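Local atomic coordinates of hypothetical protein TM1553 (Thermotoga maritima, PDB entry 1VRM), a protein that probably acts as an ApbE-family flavin transferase, moving FMN from FAD onto target flavoproteins. Residues L26-R31 against V189-D194; E50-I55 against G168-R173; T56-F61 against E83-L88; S87-A92 against V158-G163; V195-P200 against I223-G228. One frame throughout, in Å; residues are numbered along the deposited sequence.

How the interactions relate
Interactions 1 and 2 share one core, their centres 10 Å apart: strands 28-35 and 186-191 lie against helices 41-58 and 166-181, and L26 CD1 lies 3.7 Å from A170 CB. Helix 41-58 runs on from interaction 2 into interaction 3, where E84 OE1 takes a 2.9 Å salt bridge from R54 NH1. Interactions 3 and 4 share S87 and L88 of helix 83-98. Interaction 5 continues the sheet of interaction 1 and is tied to interaction 2 by D172 OD1 and R196 NE, 2.8 Å apart. An unidentified ligand, probably from the crystallisation liquor, bonds to D161 of interaction 4 and weakly to D194 of interaction 1.

Interaction 1 of 5, residues L26-R31 against V189-D194; sequences LGTSVR and VEAGGD
T28 folds its side chain over the backbone of G192, at the place where strand 186-191 ends. OG1 of T28 stands anti to the backbone N (chi1 -168°) and comes to 3.1 Å from G192 CA, while T28 CG2 lies 3.4 Å from G192 N. That leaves no room for a CB at position 192, which would run into the threonine oxygen, and the positive phi there suits glycine as well. An alanine in place of T28 would remove both branches and is likely to open a gap beside G192, leaving the start of the turn less firmly covered. Next to it the ladder begins. G192 N gives a 3.0 Å hydrogen bond to S29 O, and R31 and E190 form a hydrogen-bonded antiparallel pair, with E190 N 2.8 Å from R31 O. Between these lies the non-hydrogen-bonded pair of V30 and A191, in which V30 CG1 packs on A191 CB at 3.8 Å; L26 CD1 touches the same methyl, A191 CB, at 4.0 Å. On the opposite face of the sheet the extended side chains of R31 and E190 cross at a slant, their flat ends 42° apart, with R31 NH1 and E190 OE1 3.7 Å apart, a long salt bridge made more doubtful by the two conformers of E190. The arginine NE pairs instead with E20. Beyond A191 a type I' turn, A191 to D194, swings the chain into strand 194-197. Strand 28-35 thus sits between 19-25 and 186-191, with L26, V30 and V189 packed on M52 of helix 41-58 and V189 also on L171 of helix 166-181.

Interaction 2 of 5, residues E50-I55 against G168-R173; sequences EDMKRI and GYALDR
I55 pushes its CD1 methyl onto A170, 3.7 Å from A170 CA, where helices 41-58 and 166-181 pass each other roughly antiparallel, with segment axes 9.6 Å apart at 153°. The same methyl lies 3.9 Å from Y169 CE2, meeting the ring obliquely, and also approaches the aliphatic CD of R173. Beside this, selenomethionine M52 turns its CE toward L171, touching CD2 at 3.5 Å, tighter than a usual carbon contact. Outward from this centre comes the charged edge. With CG anti to its backbone N (chi1 -163°), D51 carries its carboxylate across the gap, where R173 takes it side-on: NE bonds to OD2 at 2.7 Å on the syn side, and NH2 to OD1 at 2.9 Å from above the carboxylate plane. R54, of the same helix as D51, puts both NE and NH2 on OD1, so that three donors grip one oxygen. The close approach of the two guanidinium groups, set 79° apart, is probably offset by the carboxylate they share. Water 1 links D51 OD2 to A170 O. M52 and L171 rest on V189 and A191 of strand 186-191, placing the helix pair on the main sheet.

Interaction 3 of 5, residues T56-F61 against E83-L88; sequences TYKFSF and EETYSL
F59 and T85 mark the closest backbone approach, their CA atoms 8.1 Å apart, so the contact is carried by side chains. F59 is the first residue to leave helical angles at the end of helix 41-58, while E83-L88 is the first part of helix 83-98. The F59 ring is clasped on both faces. On one, its own neighbour K58 lays CG over the centre; on the other, L88 CD2 sits 3.8 Å from the ring centroid and only 6° off the normal, a well-formed CH-pi contact. T85 CA lies in plane at the ring edge. Because CG of F59 is anti to its carbonyl carbon (chi1 -63°), the ring reaches toward helix 83-98. A serine here would lack the ring, and would probably leave L88 CD2 facing a gap and the aliphatic part of K58 without its platform. K58 itself is fully extended, and its NZ bonds to E84 OE1 at 2.7 Å through the anti lone pair of that oxygen. K58 CE passes 3.2 Å from T85 OG1 on the way. That hydroxyl is hydrogen-bonded to D82 OD1, and K58 NZ has a second salt bridge with D82 OD2. E84 has further partners in R54, at OE1, and in the hydroxyl of Y169, at OE2. The chemistry is therefore two-layered: an aromatic ring pinned between aliphatic groups, beside a carboxylate shared by a lysine, an arginine and a tyrosine. With two cations close by, E84 is likely to carry its negative charge, and the pairs join three helices.

Interaction 4 of 5, residues S87-A92 against V158-G163; sequences SLIKAA and VKIDLG
I160 and I89 meet where the loop before helix 166-181 runs past helix 83-98, a helix-to-loop contact made wholly of apolar side chains, with no hydrogen bond across it; an Asx turn lies within the loop. Taken in order, I160 comes first. Its CD1 lies 4.2 Å from CD1 of I89, and the two chains cross at about a right angle, so their ends meet rather than lie alongside one another. I89 also packs on I71, V143 and F145, which places this end of the contact in a larger apolar cluster, and I160 N is hydrogen-bonded to N72 OD1, just beyond I71 in helix 67-72. D161 turns the other way. Its OD2 accepts the backbone N of G163 at 2.9 Å from above the carboxylate plane, closing the Asx turn, and the same oxygen is hydrogen-bonded to an unidentified ligand, probably from the crystallisation liquor. L162, held between these two residues of the turn, carries most of the contact. With CG anti to its carbonyl carbon (chi1 -64°), its branch point is directed at the helix. From CG the two methyls diverge: CD1 goes to L88 and past I89 CG1, while L162 CD2 goes to A92, whose CB stands 4.0 Å away. Since L88 and A92 are one helical turn apart, L162 straddles the face of helix 83-98; V68 of helix 67-72 touches it too. L88, already occupied by F59 on its other contact, turns the same methyl to L162, tip to tip, with L88 CD2 3.8 Å from L162 CD1.

Interaction 5 of 5, residues V195-P200 against I223-G228; sequences VRIIGP and IYLKSG
I197 and G228 make the tight part of this contact. I197 N bonds to G228 O at 3.0 Å, almost linear at 175° and nearly along the C=O axis. The side chain of I197 fills the space beside it: I197 CG1 is 4.0 Å from L225 CB, CG2 lies 3.6 Å from K226 O, and CB approaches S227 CA. With CG2 anti to its backbone N and CG1 anti to its carbonyl carbon, the isoleucine straddles the bend where strand 219-225 gives way to the turn at K226-G228. W207 of strand 207-212 also touches I197. The second donor to G228 O is R196 NH1, at 3.1 Å, standing 50° out of the carbonyl plane and so off any lone pair, with a bent angle of 138°. This is the lesser of the two bonds; the NE of R196 is held by a salt bridge to D172 in helix 166-181. The looser side is wetter. Among its contacts, water 2 bridges I197 O and G228 N, the latter at 2.8 Å from the water O, and water 3 lies in the plane of the R196 guanidinium, at its edge. Farther out P200 CB rests on the aliphatic CE of K226 at 3.9 Å, while NZ of that lysine turns to K204 O. Beyond I197, I198 and G199 both face G187 in a classic beta bulge, and the chain turns a corner at I198. One carbonyl thus takes a straight backbone bond and a tilted arginine, and a water stands in for a further rung between the I197 carbonyl and the G228 amide.

Interaction 1 of 5, residues L26-R31 against V189-D194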
# COMPACT_ATOMS: atom_id res chain seq x y z
N LEU A 26 9.78 4.46 -3.24
CA LEU A 26 8.61 3.59 -3.11
C LEU A 26 7.69 3.73 -4.32
O LEU A 26 6.46 3.61 -4.23
CB LEU A 26 7.90 3.91 -1.80
CG LEU A 26 8.71 3.77 -0.49
CD1 LEU A 26 8.06 4.48 0.65
CD2 LEU A 26 8.88 2.26 -0.20
N GLY A 27 8.31 4.00 -5.47
CA GLY A 27 7.62 4.23 -6.71
C GLY A 27 6.73 5.46 -6.80
O GLY A 27 5.89 5.54 -7.69
N THR A 28 6.96 6.43 -5.93
CA THR A 28 6.10 7.57 -5.82
C THR A 28 6.92 8.76 -5.31
O THR A 28 8.16 8.72 -5.32
CB THR A 28 4.87 7.22 -4.91
OG1 THR A 28 3.84 8.22 -4.99
CG2 THR A 28 5.27 6.94 -3.43
N SER A 29 6.22 9.82 -4.93
CA SER A 29 6.85 10.94 -4.27
C SER A 29 6.65 10.74 -2.76
O SER A 29 5.62 10.20 -2.33
CB SER A 29 6.25 12.27 -4.73
OG SER A 29 4.87 12.20 -4.62
N VAL A 30 7.64 11.17 -1.98
CA VAL A 30 7.62 11.09 -0.52
C VAL A 30 7.88 12.46 0.08
O VAL A 30 8.55 13.29 -0.54
CB VAL A 30 8.60 10.03 0.03
CG1 VAL A 30 8.32 8.67 -0.59
CG2 VAL A 30 10.03 10.41 -0.22
N ARG A 31 7.35 12.68 1.27
CA ARG A 31 7.51 13.92 2.00
C ARG A 31 7.71 13.57 3.45
O ARG A 31 6.95 12.76 4.04
CB ARG A 31 6.29 14.78 1.77
CG ARG A 31 6.25 16.08 2.47
CD ARG A 31 4.93 16.68 2.08
NE ARG A 31 4.80 17.99 2.61
CZ ARG A 31 3.66 18.63 2.74
NH1 ARG A 31 2.52 18.03 2.41
NH2 ARG A 31 3.67 19.85 3.24
N VAL A 189 5.03 11.47 7.93
CA VAL A 189 5.65 11.03 6.70
C VAL A 189 4.56 10.66 5.71
O VAL A 189 3.55 10.07 6.12
CB VAL A 189 6.54 9.82 6.91
CG1 VAL A 189 7.30 9.48 5.63
CG2 VAL A 189 7.51 10.05 8.07
N GLU A 190 4.79 10.95 4.45
CA GLU A 190 3.80 10.72 3.39
C GLU A 190 4.52 10.02 2.25
O GLU A 190 5.67 10.34 1.94
CB GLU A 190 3.24 12.05 2.93
CG GLU A 190 2.12 11.98 1.97
CD GLU A 190 1.58 13.36 1.63
OE1 GLU A 190 2.03 14.35 2.24
OE2 GLU A 190 0.70 13.45 0.74
N ALA A 191 3.82 9.08 1.63
CA ALA A 191 4.31 8.43 0.41
C ALA A 191 3.10 8.20 -0.45
O ALA A 191 2.18 7.50 -0.06
CB ALA A 191 5.04 7.16 0.72
N GLY A 192 3.09 8.85 -1.60
CA GLY A 192 2.01 8.67 -2.56
C GLY A 192 0.64 8.78 -1.93
O GLY A 192 -0.26 7.93 -2.16
N GLY A 193 0.43 9.79 -1.13
CA GLY A 193 -0.97 9.89 -0.56
C GLY A 193 -1.38 8.85 0.52
O GLY A 193 -2.58 8.54 0.79
N ASP A 194 -0.38 8.20 1.07
CA ASP A 194 -0.49 7.47 2.35
C ASP A 194 0.28 8.31 3.37
O ASP A 194 1.35 8.85 3.07
CB ASP A 194 0.13 6.10 2.27
CG ASP A 194 -0.61 5.16 1.27
OD1 ASP A 194 -1.67 5.57 0.73
OD2 ASP A 194 -0.10 4.04 1.04

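Interaction 2 of 5, residues E50-I55 against G168-R173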
# COMPACT_ATOMS: atom_id res chain seq x y z
N GLU A 50 16.67 7.40 3.73
CA GLU A 50 17.55 6.25 3.41
C GLU A 50 16.79 4.94 3.59
O GLU A 50 16.90 4.04 2.75
CB GLU A 50 18.78 6.25 4.30
CG GLU A 50 19.69 7.43 4.02
CD GLU A 50 20.89 7.47 4.99
OE1 GLU A 50 21.06 6.54 5.83
OE2 GLU A 50 21.63 8.47 4.91
N ASP A 51 16.02 4.82 4.66
CA ASP A 51 15.25 3.56 4.87
C ASP A 51 14.18 3.37 3.79
O ASP A 51 13.95 2.25 3.31
CB ASP A 51 14.63 3.56 6.24
CG ASP A 51 14.19 2.19 6.67
OD1 ASP A 51 15.06 1.30 6.67
OD2 ASP A 51 12.98 2.01 7.01
N MSE A 52 13.52 4.45 3.41
CA MSE A 52 12.48 4.36 2.36
C MSE A 52 13.08 3.88 1.05
O MSE A 52 12.50 3.02 0.35
CB MSE A 52 11.74 5.69 2.18
CG MSE A 52 10.92 5.99 3.35
SE MSE A 52 10.14 7.84 3.05
CE MSE A 52 8.22 7.36 3.36
N LYS A 53 14.25 4.42 0.71
CA LYS A 53 14.96 3.98 -0.49
C LYS A 53 15.44 2.54 -0.36
O LYS A 53 15.32 1.75 -1.31
CB LYS A 53 16.10 4.92 -0.83
CG LYS A 53 15.61 6.31 -1.24
CD LYS A 53 16.76 7.25 -1.49
CE LYS A 53 16.26 8.53 -2.14
NZ LYS A 53 15.27 8.26 -3.21
N ARG A 54 15.95 2.18 0.80
CA ARG A 54 16.40 0.82 1.05
C ARG A 54 15.27 -0.20 0.79
O ARG A 54 15.44 -1.19 0.10
CB ARG A 54 16.86 0.69 2.49
CG ARG A 54 17.33 -0.70 2.88
CD ARG A 54 17.64 -0.80 4.35
NE ARG A 54 16.44 -0.70 5.14
CZ ARG A 54 15.62 -1.72 5.34
NH1 ARG A 54 15.92 -2.93 4.82
NH2 ARG A 54 14.52 -1.56 6.05
N ILE A 55 14.11 0.07 1.35
CA ILE A 55 12.91 -0.77 1.21
C ILE A 55 12.49 -0.80 -0.28
O ILE A 55 12.07 -1.82 -0.81
CB ILE A 55 11.76 -0.25 2.12
CG1 ILE A 55 12.17 -0.50 3.55
CG2 ILE A 55 10.42 -0.80 1.67
CD1 ILE A 55 11.30 0.23 4.51
N GLY A 168 3.02 1.32 3.25
CA GLY A 168 2.61 1.31 4.64
C GLY A 168 3.71 0.82 5.55
O GLY A 168 3.95 1.35 6.64
N TYR A 169 4.34 -0.27 5.14
CA TYR A 169 5.45 -0.81 5.91
C TYR A 169 6.56 0.23 6.10
O TYR A 169 7.03 0.45 7.22
CB TYR A 169 5.96 -2.04 5.18
CG TYR A 169 7.21 -2.59 5.82
CD1 TYR A 169 7.15 -3.14 7.08
CD2 TYR A 169 8.45 -2.53 5.20
CE1 TYR A 169 8.27 -3.63 7.72
CE2 TYR A 169 9.60 -3.01 5.85
CZ TYR A 169 9.50 -3.57 7.08
OH TYR A 169 10.62 -4.06 7.76
N ALA A 170 6.96 0.85 4.99
CA ALA A 170 8.02 1.89 5.01
C ALA A 170 7.58 3.05 5.92
O ALA A 170 8.40 3.62 6.68
CB ALA A 170 8.29 2.38 3.66
N LEU A 171 6.30 3.41 5.84
CA LEU A 171 5.81 4.53 6.65
C LEU A 171 5.86 4.20 8.14
O LEU A 171 6.16 5.06 8.94
CB LEU A 171 4.42 4.99 6.26
CG LEU A 171 4.41 5.64 4.87
CD1 LEU A 171 2.97 5.77 4.36
CD2 LEU A 171 5.09 6.97 4.85
N ASP A 172 5.45 3.00 8.49
CA ASP A 172 5.52 2.57 9.88
C ASP A 172 6.99 2.56 10.36
O ASP A 172 7.28 3.02 11.45
CB ASP A 172 4.86 1.22 10.07
CG ASP A 172 3.34 1.32 9.97
OD1 ASP A 172 2.78 2.44 10.20
OD2 ASP A 172 2.71 0.28 9.63
N ARG A 173 7.90 2.04 9.54
CA ARG A 173 9.34 2.08 9.86
C ARG A 173 9.83 3.52 10.03
O ARG A 173 10.61 3.82 10.94
CB ARG A 173 10.16 1.37 8.81
CG ARG A 173 10.21 -0.11 9.17
CD ARG A 173 11.22 -0.83 8.40
NE ARG A 173 12.54 -0.21 8.49
CZ ARG A 173 13.47 -0.51 9.37
NH1 ARG A 173 13.27 -1.47 10.28
NH2 ARG A 173 14.65 0.12 9.32
O HOH W 1 11.18 3.83 5.88

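Interaction 3 of 5, residues T56-F61 against E83-L88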
# COMPACT_ATOMS: atom_id res chain seq x y z
N THR A 56 12.60 0.35 -0.96
CA THR A 56 12.26 0.45 -2.38
C THR A 56 13.00 -0.62 -3.21
O THR A 56 12.40 -1.29 -4.05
CB THR A 56 12.56 1.84 -2.97
OG1 THR A 56 11.79 2.83 -2.27
CG2 THR A 56 12.15 1.92 -4.42
N TYR A 57 14.31 -0.73 -2.95
CA TYR A 57 15.14 -1.63 -3.75
C TYR A 57 15.06 -3.07 -3.25
O TYR A 57 15.04 -4.03 -4.05
CB TYR A 57 16.58 -1.14 -3.81
CG TYR A 57 16.61 0.25 -4.45
CD1 TYR A 57 15.95 0.47 -5.66
CD2 TYR A 57 17.20 1.31 -3.82
CE1 TYR A 57 15.92 1.73 -6.24
CE2 TYR A 57 17.17 2.58 -4.39
CZ TYR A 57 16.53 2.78 -5.60
OH TYR A 57 16.50 4.03 -6.19
N LYS A 58 14.97 -3.24 -1.93
CA LYS A 58 14.98 -4.57 -1.36
C LYS A 58 13.76 -5.38 -1.71
O LYS A 58 13.84 -6.62 -1.86
CB LYS A 58 15.12 -4.50 0.16
CG LYS A 58 15.15 -5.85 0.84
CD LYS A 58 15.54 -5.77 2.28
CE LYS A 58 15.48 -7.14 2.94
NZ LYS A 58 15.91 -7.07 4.36
N PHE A 59 12.62 -4.69 -1.80
CA PHE A 59 11.34 -5.35 -2.06
C PHE A 59 10.80 -5.08 -3.46
O PHE A 59 9.66 -5.38 -3.74
CB PHE A 59 10.36 -5.01 -0.94
CG PHE A 59 10.83 -5.51 0.39
CD1 PHE A 59 10.92 -6.85 0.65
CD2 PHE A 59 11.29 -4.64 1.37
CE1 PHE A 59 11.40 -7.28 1.89
CE2 PHE A 59 11.77 -5.10 2.60
CZ PHE A 59 11.79 -6.42 2.84
N SER A 60 11.64 -4.59 -4.36
CA SER A 60 11.29 -4.26 -5.72
C SER A 60 10.95 -5.49 -6.55
O SER A 60 11.52 -6.56 -6.34
CB SER A 60 12.48 -3.56 -6.42
OG SER A 60 12.22 -3.36 -7.80
N PHE A 61 10.03 -5.34 -7.49
CA PHE A 61 9.73 -6.46 -8.39
C PHE A 61 10.86 -6.61 -9.39
O PHE A 61 11.05 -7.70 -9.93
CB PHE A 61 8.39 -6.24 -9.10
CG PHE A 61 7.85 -7.45 -9.80
CD1 PHE A 61 7.09 -8.37 -9.10
CD2 PHE A 61 8.09 -7.68 -11.15
CE1 PHE A 61 6.56 -9.51 -9.76
CE2 PHE A 61 7.58 -8.82 -11.79
CZ PHE A 61 6.81 -9.71 -11.06
N GLU A 83 15.16 -12.09 8.27
CA GLU A 83 14.00 -11.95 9.14
C GLU A 83 13.06 -10.86 8.69
O GLU A 83 11.86 -11.02 8.77
CB GLU A 83 14.48 -11.67 10.58
CG GLU A 83 13.37 -11.68 11.61
N GLU A 84 13.60 -9.75 8.22
CA GLU A 84 12.73 -8.66 7.74
C GLU A 84 11.84 -9.12 6.59
O GLU A 84 10.61 -8.90 6.55
CB GLU A 84 13.57 -7.45 7.32
CG GLU A 84 12.67 -6.26 6.90
CD GLU A 84 13.41 -5.05 6.33
OE1 GLU A 84 14.46 -5.25 5.66
OE2 GLU A 84 12.89 -3.93 6.55
N THR A 85 12.49 -9.72 5.63
CA THR A 85 11.78 -10.19 4.45
C THR A 85 10.74 -11.25 4.86
O THR A 85 9.57 -11.23 4.41
CB THR A 85 12.78 -10.84 3.55
OG1 THR A 85 13.71 -9.85 3.12
CG2 THR A 85 12.11 -11.41 2.32
N TYR A 86 11.17 -12.18 5.70
CA TYR A 86 10.28 -13.26 6.13
C TYR A 86 9.02 -12.71 6.80
O TYR A 86 7.88 -13.08 6.46
CB TYR A 86 11.04 -14.20 7.04
CG TYR A 86 10.38 -15.54 7.21
CD1 TYR A 86 10.51 -16.50 6.22
CD2 TYR A 86 9.71 -15.88 8.37
CE1 TYR A 86 9.91 -17.77 6.35
CE2 TYR A 86 9.12 -17.15 8.50
CZ TYR A 86 9.26 -18.09 7.49
OH TYR A 86 8.70 -19.36 7.59
N SER A 87 9.23 -11.76 7.70
CA SER A 87 8.14 -11.20 8.46
C SER A 87 7.19 -10.40 7.55
O SER A 87 5.97 -10.49 7.66
CB SER A 87 8.67 -10.30 9.56
OG SER A 87 9.16 -9.10 9.02
N LEU A 88 7.74 -9.66 6.59
CA LEU A 88 6.86 -8.88 5.69
C LEU A 88 6.03 -9.76 4.77
O LEU A 88 4.85 -9.54 4.57
CB LEU A 88 7.69 -7.85 4.89
CG LEU A 88 6.91 -6.95 3.96
CD1 LEU A 88 5.79 -6.21 4.66
CD2 LEU A 88 7.93 -6.00 3.36

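Interaction 4 of 5, residues S87-A92 against V158-G163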
# COMPACT_ATOMS: atom_id res chain seq x y z
N SER A 87 9.23 -11.76 7.70
CA SER A 87 8.14 -11.20 8.46
C SER A 87 7.19 -10.40 7.55
O SER A 87 5.97 -10.49 7.66
CB SER A 87 8.67 -10.30 9.56
OG SER A 87 9.16 -9.10 9.02
N LEU A 88 7.74 -9.66 6.59
CA LEU A 88 6.86 -8.88 5.69
C LEU A 88 6.03 -9.76 4.77
O LEU A 88 4.85 -9.54 4.57
CB LEU A 88 7.69 -7.85 4.89
CG LEU A 88 6.91 -6.95 3.96
CD1 LEU A 88 5.79 -6.21 4.66
CD2 LEU A 88 7.93 -6.00 3.36
N ILE A 89 6.67 -10.75 4.20
CA ILE A 89 5.92 -11.70 3.36
C ILE A 89 4.85 -12.42 4.16
O ILE A 89 3.70 -12.49 3.72
CB ILE A 89 6.87 -12.65 2.60
CG1 ILE A 89 7.74 -11.81 1.67
CG2 ILE A 89 6.13 -13.72 1.82
CD1 ILE A 89 8.82 -12.58 0.92
N LYS A 90 5.20 -12.89 5.36
CA LYS A 90 4.19 -13.52 6.25
C LYS A 90 3.02 -12.58 6.52
O LYS A 90 1.85 -12.98 6.44
CB LYS A 90 4.81 -13.91 7.60
CG LYS A 90 4.29 -15.23 8.15
CD LYS A 90 5.03 -16.41 7.56
CE LYS A 90 5.05 -17.62 8.48
NZ LYS A 90 6.01 -17.53 9.62
N ALA A 91 3.33 -11.32 6.80
CA ALA A 91 2.28 -10.33 7.07
C ALA A 91 1.39 -10.11 5.85
O ALA A 91 0.18 -10.04 5.95
CB ALA A 91 2.86 -9.06 7.55
N ALA A 92 1.99 -10.03 4.67
CA ALA A 92 1.23 -9.82 3.45
C ALA A 92 0.31 -11.01 3.21
O ALA A 92 -0.85 -10.87 2.87
CB ALA A 92 2.19 -9.60 2.27
N VAL A 158 3.92 -18.78 -9.09
CA VAL A 158 3.47 -17.46 -8.61
C VAL A 158 4.67 -16.53 -8.42
O VAL A 158 5.80 -16.98 -8.17
CB VAL A 158 2.60 -17.47 -7.36
CG1 VAL A 158 1.37 -18.32 -7.50
CG2 VAL A 158 3.39 -17.86 -6.17
N LYS A 159 4.39 -15.24 -8.51
CA LYS A 159 5.35 -14.22 -8.20
C LYS A 159 4.73 -13.24 -7.20
O LYS A 159 3.57 -12.85 -7.32
CB LYS A 159 5.80 -13.48 -9.43
CG LYS A 159 6.64 -14.37 -10.40
CD LYS A 159 7.25 -13.54 -11.48
CE LYS A 159 8.37 -14.23 -12.27
NZ LYS A 159 9.07 -13.33 -13.30
N ILE A 160 5.53 -12.84 -6.24
CA ILE A 160 5.13 -11.93 -5.14
C ILE A 160 5.34 -10.51 -5.62
O ILE A 160 6.38 -10.18 -6.20
CB ILE A 160 6.00 -12.21 -3.91
CG1 ILE A 160 5.71 -13.63 -3.36
CG2 ILE A 160 5.86 -11.11 -2.90
CD1 ILE A 160 6.71 -14.14 -2.35
N ASP A 161 4.38 -9.64 -5.36
CA ASP A 161 4.55 -8.20 -5.56
C ASP A 161 4.00 -7.54 -4.29
O ASP A 161 2.86 -7.80 -3.90
CB ASP A 161 3.80 -7.63 -6.77
CG ASP A 161 4.06 -6.10 -6.90
OD1 ASP A 161 5.08 -5.69 -7.51
OD2 ASP A 161 3.28 -5.31 -6.33
N LEU A 162 4.84 -6.71 -3.65
CA LEU A 162 4.51 -6.10 -2.34
C LEU A 162 4.07 -4.63 -2.49
O LEU A 162 3.98 -3.91 -1.48
CB LEU A 162 5.70 -6.21 -1.37
CG LEU A 162 6.08 -7.64 -0.97
CD1 LEU A 162 7.18 -7.76 0.05
CD2 LEU A 162 4.86 -8.40 -0.42
N GLY A 163 3.72 -4.20 -3.70
CA GLY A 163 3.41 -2.81 -3.91
C GLY A 163 2.15 -2.38 -3.14
O GLY A 163 1.95 -1.17 -2.90

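Interaction 5 of 5, residues V195-P200 against I223-G228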
# COMPACT_ATOMS: atom_id res chain seq x y z
N VAL A 195 -0.21 8.39 4.61
CA VAL A 195 0.41 9.21 5.63
C VAL A 195 0.48 8.46 6.97
O VAL A 195 -0.48 7.74 7.36
CB VAL A 195 -0.42 10.50 5.86
CG1 VAL A 195 0.20 11.36 6.95
CG2 VAL A 195 -0.54 11.34 4.56
N ARG A 196 1.62 8.57 7.63
CA ARG A 196 1.79 8.09 9.01
C ARG A 196 2.19 9.28 9.90
O ARG A 196 3.13 10.00 9.58
CB ARG A 196 2.83 7.00 9.10
CG ARG A 196 2.98 6.39 10.44
CD ARG A 196 1.79 5.51 10.78
NE ARG A 196 2.08 4.58 11.83
CZ ARG A 196 1.74 4.79 13.06
NH1 ARG A 196 1.15 5.91 13.36
NH2 ARG A 196 2.05 3.94 13.99
N ILE A 197 1.45 9.49 10.98
CA ILE A 197 1.76 10.56 11.91
C ILE A 197 2.92 10.10 12.82
O ILE A 197 2.86 9.04 13.46
CB ILE A 197 0.55 10.96 12.76
CG1 ILE A 197 -0.66 11.32 11.90
CG2 ILE A 197 0.90 12.06 13.75
CD1 ILE A 197 -0.42 12.27 10.82
N ILE A 198 3.93 10.97 12.94
CA ILE A 198 5.02 10.75 13.88
C ILE A 198 4.62 11.17 15.29
O ILE A 198 4.76 10.39 16.26
CB ILE A 198 6.32 11.45 13.48
CG1 ILE A 198 6.84 10.91 12.16
CG2 ILE A 198 7.36 11.34 14.61
CD1 ILE A 198 8.00 11.75 11.54
N GLY A 199 4.12 12.40 15.39
CA GLY A 199 3.58 12.94 16.63
C GLY A 199 2.75 14.15 16.29
O GLY A 199 2.85 14.68 15.20
N PRO A 200 1.94 14.63 17.24
CA PRO A 200 1.02 15.70 17.00
C PRO A 200 1.69 17.04 16.70
O PRO A 200 2.81 17.31 17.12
CB PRO A 200 0.23 15.81 18.30
CG PRO A 200 0.81 14.94 19.19
CD PRO A 200 1.88 14.12 18.60
N ILE A 223 -9.81 15.28 7.26
CA ILE A 223 -9.71 14.55 8.50
C ILE A 223 -8.61 15.09 9.37
O ILE A 223 -7.73 15.81 8.92
CB ILE A 223 -9.55 13.03 8.27
CG1 ILE A 223 -8.27 12.75 7.50
CG2 ILE A 223 -10.76 12.50 7.51
CD1 ILE A 223 -7.76 11.33 7.66
N TYR A 224 -8.73 14.76 10.64
CA TYR A 224 -7.89 15.31 11.69
C TYR A 224 -7.25 14.16 12.41
O TYR A 224 -7.94 13.35 12.99
CB TYR A 224 -8.74 16.17 12.63
CG TYR A 224 -9.32 17.36 11.90
CD1 TYR A 224 -10.46 17.24 11.12
CD2 TYR A 224 -8.73 18.61 12.02
CE1 TYR A 224 -10.98 18.34 10.44
CE2 TYR A 224 -9.23 19.68 11.36
CZ TYR A 224 -10.36 19.56 10.58
OH TYR A 224 -10.85 20.66 9.91
N LEU A 225 -5.94 14.04 12.36
CA LEU A 225 -5.23 12.93 12.99
C LEU A 225 -4.12 13.44 13.91
O LEU A 225 -3.17 14.13 13.47
CB LEU A 225 -4.60 11.96 11.98
CG LEU A 225 -5.50 11.17 11.04
CD1 LEU A 225 -4.63 10.32 10.12
CD2 LEU A 225 -6.43 10.28 11.82
N LYS A 226 -4.24 13.11 15.19
CA LYS A 226 -3.11 13.29 16.12
C LYS A 226 -2.17 12.09 16.15
O LYS A 226 -1.10 12.19 16.69
CB LYS A 226 -3.55 13.66 17.55
CG LYS A 226 -4.14 15.06 17.75
CD LYS A 226 -4.45 15.37 19.27
CE LYS A 226 -3.17 15.41 20.15
NZ LYS A 226 -3.39 16.19 21.48
N SER A 227 -2.59 10.96 15.59
CA SER A 227 -1.85 9.72 15.61
C SER A 227 -2.41 8.82 14.50
O SER A 227 -3.42 9.15 13.88
CB SER A 227 -1.98 9.02 16.96
OG SER A 227 -3.31 8.55 17.22
N GLY A 228 -1.76 7.70 14.27
CA GLY A 228 -2.25 6.69 13.35
C GLY A 228 -1.86 6.98 11.93
O GLY A 228 -0.82 7.60 11.65
O HOH W 2 1.02 7.82 14.88
O HOH W 3 0.38 6.12 16.34